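Local coordinates for protein cyclopropane mycolic acid synthase 3 (Mycobacterium tuberculosis, PDB 1L1E) that probably converts a double bond at the proximal position of alpha mycolic acids into a cyclopropane ring, using a methylene group from S-adenosyl-L-methionine, at residues 150-153 with 154-158. Residues are numbered along the deposited sequence; the frame is centred on the assembly and turned at random.
Sequences FFEV and THRTL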
ATOM      1  N   PHE A 150      13.024 -10.219   0.591  1.00 22.88           N
ATOM      2  CA  PHE A 150      12.288  -9.302  -0.269  1.00 22.38           C
ATOM      3  C   PHE A 150      13.233  -8.370  -1.023  1.00 22.27           C
ATOM      4  O   PHE A 150      13.149  -8.226  -2.241  1.00 24.21           O
ATOM      5  CB  PHE A 150      11.316  -8.477   0.573  1.00 21.72           C
ATOM      6  CG  PHE A 150      10.649  -7.371  -0.182  1.00 22.80           C
ATOM      7  CD1 PHE A 150       9.672  -7.652  -1.134  1.00 22.09           C
ATOM      8  CD2 PHE A 150      10.987  -6.041   0.067  1.00 20.80           C
ATOM      9  CE1 PHE A 150       9.030  -6.624  -1.829  1.00 21.78           C
ATOM     10  CE2 PHE A 150      10.351  -4.997  -0.622  1.00 23.67           C
ATOM     11  CZ  PHE A 150       9.372  -5.289  -1.569  1.00 22.01           C
ATOM     12  N   PHE A 151      14.140  -7.731  -0.302  1.00 20.09           N
ATOM     13  CA  PHE A 151      15.057  -6.827  -0.956  1.00 22.07           C
ATOM     14  C   PHE A 151      16.032  -7.540  -1.889  1.00 22.27           C
ATOM     15  O   PHE A 151      16.417  -6.987  -2.912  1.00 20.76           O
ATOM     16  CB  PHE A 151      15.767  -5.965   0.087  1.00 21.59           C
ATOM     17  CG  PHE A 151      14.871  -4.899   0.672  1.00 23.44           C
ATOM     18  CD1 PHE A 151      14.506  -4.924   2.019  1.00 20.51           C
ATOM     19  CD2 PHE A 151      14.354  -3.893  -0.143  1.00 19.07           C
ATOM     20  CE1 PHE A 151      13.647  -3.968   2.542  1.00 19.19           C
ATOM     21  CE2 PHE A 151      13.488  -2.927   0.373  1.00 21.18           C
ATOM     22  CZ  PHE A 151      13.134  -2.965   1.716  1.00 18.06           C
ATOM     23  N   GLU A 152      16.412  -8.772  -1.554  1.00 24.04           N
ATOM     24  CA  GLU A 152      17.305  -9.532  -2.422  1.00 25.09           C
ATOM     25  C   GLU A 152      16.583  -9.877  -3.732  1.00 23.55           C
ATOM     26  O   GLU A 152      17.161  -9.776  -4.811  1.00 24.99           O
ATOM     27  CB  GLU A 152      17.763 -10.828  -1.738  1.00 27.75           C
ATOM     28  CG  GLU A 152      18.094 -11.951  -2.713  1.00 34.06           C
ATOM     29  CD  GLU A 152      18.362 -13.286  -2.032  1.00 38.06           C
ATOM     30  OE1 GLU A 152      17.556 -13.699  -1.164  1.00 41.80           O
ATOM     31  OE2 GLU A 152      19.375 -13.931  -2.378  1.00 39.57           O
ATOM     32  N   VAL A 153      15.325 -10.294  -3.628  1.00 23.13           N
ATOM     33  CA  VAL A 153      14.541 -10.657  -4.806  1.00 25.95           C
ATOM     34  C   VAL A 153      14.230  -9.454  -5.700  1.00 24.59           C
ATOM     35  O   VAL A 153      14.366  -9.537  -6.921  1.00 22.86           O
ATOM     36  CB  VAL A 153      13.203 -11.329  -4.412  1.00 28.14           C
ATOM     37  CG1 VAL A 153      12.384 -11.633  -5.654  1.00 29.81           C
ATOM     38  CG2 VAL A 153      13.469 -12.604  -3.637  1.00 29.75           C
ATOM     39  N   THR A 154      13.807  -8.341  -5.100  1.00 21.74           N
ATOM     40  CA  THR A 154      13.489  -7.149  -5.885  1.00 21.54           C
ATOM     41  C   THR A 154      14.738  -6.536  -6.522  1.00 22.92           C
ATOM     42  O   THR A 154      14.683  -6.015  -7.632  1.00 24.67           O
ATOM     43  CB  THR A 154      12.771  -6.077  -5.026  1.00 22.07           C
ATOM     44  OG1 THR A 154      13.487  -5.878  -3.796  1.00 18.30           O
ATOM     45  CG2 THR A 154      11.344  -6.509  -4.729  1.00 16.04           C
ATOM     46  N   HIS A 155      15.863  -6.606  -5.821  1.00 21.99           N
ATOM     47  CA  HIS A 155      17.115  -6.068  -6.336  1.00 23.21           C
ATOM     48  C   HIS A 155      17.657  -6.895  -7.517  1.00 25.24           C
ATOM     49  O   HIS A 155      18.209  -6.349  -8.473  1.00 25.70           O
ATOM     50  CB  HIS A 155      18.167  -6.038  -5.222  1.00 22.66           C
ATOM     51  CG  HIS A 155      19.474  -5.447  -5.644  1.00 21.34           C
ATOM     52  ND1 HIS A 155      19.715  -4.089  -5.633  1.00 24.50           N
ATOM     53  CD2 HIS A 155      20.601  -6.025  -6.125  1.00 23.83           C
ATOM     54  CE1 HIS A 155      20.934  -3.856  -6.091  1.00 24.52           C
ATOM     55  NE2 HIS A 155      21.492  -5.014  -6.398  1.00 25.67           N
ATOM     56  N   ARG A 156      17.497  -8.210  -7.451  1.00 26.26           N
ATOM     57  CA  ARG A 156      18.001  -9.084  -8.506  1.00 28.47           C
ATOM     58  C   ARG A 156      17.122  -9.147  -9.763  1.00 28.88           C
ATOM     59  O   ARG A 156      17.552  -9.626 -10.806  1.00 28.51           O
ATOM     60  CB  ARG A 156      18.239 -10.482  -7.923  1.00 32.77           C
ATOM     61  CG  ARG A 156      19.364 -10.494  -6.864  1.00 40.06           C
ATOM     62  CD  ARG A 156      19.549 -11.850  -6.175  1.00 44.21           C
ATOM     63  NE  ARG A 156      20.721 -11.862  -5.291  1.00 47.51           N
ATOM     64  CZ  ARG A 156      21.113 -12.915  -4.578  1.00 48.75           C
ATOM     65  NH1 ARG A 156      20.428 -14.052  -4.638  1.00 49.34           N
ATOM     66  NH2 ARG A 156      22.196 -12.839  -3.805  1.00 49.84           N
ATOM     67  N   THR A 157      15.897  -8.648  -9.674  1.00 27.85           N
ATOM     68  CA  THR A 157      15.001  -8.666 -10.822  1.00 27.89           C
ATOM     69  C   THR A 157      15.111  -7.369 -11.616  1.00 26.00           C
ATOM     70  O   THR A 157      14.774  -7.324 -12.796  1.00 26.36           O
ATOM     71  CB  THR A 157      13.543  -8.852 -10.382  1.00 27.66           C
ATOM     72  OG1 THR A 157      13.190  -7.811  -9.464  1.00 32.28           O
ATOM     73  CG2 THR A 157      13.363 -10.200  -9.709  1.00 28.57           C
ATOM     74  N   LEU A 158      15.584  -6.319 -10.953  1.00 25.42           N
ATOM     75  CA  LEU A 158      15.733  -5.005 -11.558  1.00 24.74           C
ATOM     76  C   LEU A 158      16.992  -4.890 -12.388  1.00 25.61           C
ATOM     77  O   LEU A 158      17.972  -5.590 -12.145  1.00 26.24           O
ATOM     78  CB  LEU A 158      15.762  -3.924 -10.476  1.00 25.93           C
ATOM     79  CG  LEU A 158      14.465  -3.702  -9.701  1.00 25.38           C
ATOM     80  CD1 LEU A 158      14.704  -2.735  -8.539  1.00 25.04           C
ATOM     81  CD2 LEU A 158      13.406  -3.173 -10.660  1.00 25.18           C
TER
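Thr154 packs one helical turn after Phe150 and grips its carbonyl twice. The backbone N of Thr154 reaches Phe150 O at 2.9 Å in a nearly straight i to i+4 bond (169° at the hydrogen), and Thr154 OG1 donates to the same oxygen at 2.8 Å, tilted from the carbonyl plane. With chi1 at 48°, OG1 sits between the backbone N and the carbonyl carbon of Thr154 and reaches back to Phe150 O, so the buried hydroxyl is satisfied within its own helix. The methyl is thereby directed over one face of the Phe150 ring, a CH-pi contact with CG2 4.1 Å from the centroid, displaced toward the rim near CE1.

The more open side carries charge. Glu152 OE2 lies 2.5 Å from Arg156 NH1 in a salt bridge whose exact length is doubtful. The carboxylate and guanidinium planes stand 68° apart, so the pairing is not the flat, two-pronged kind; OE2 and Glu152 CG both come over a guanidinium face. Glu152 OE1 is hydrogen-bonded to His149 ND1, one turn back. Further along, the Thr157 N to Val153 O bond is weak, while Thr157 OG1 turns back to Thr154 O.

Helix 147-157 is the crossover of a beta-alpha-beta unit in the Rossmann-like methyltransferase fold; Phe150 meets Trp123 edge-to-face, and the buried side rests on strands 132-136 and 163-170, with Phe151 also meeting helix 208-216.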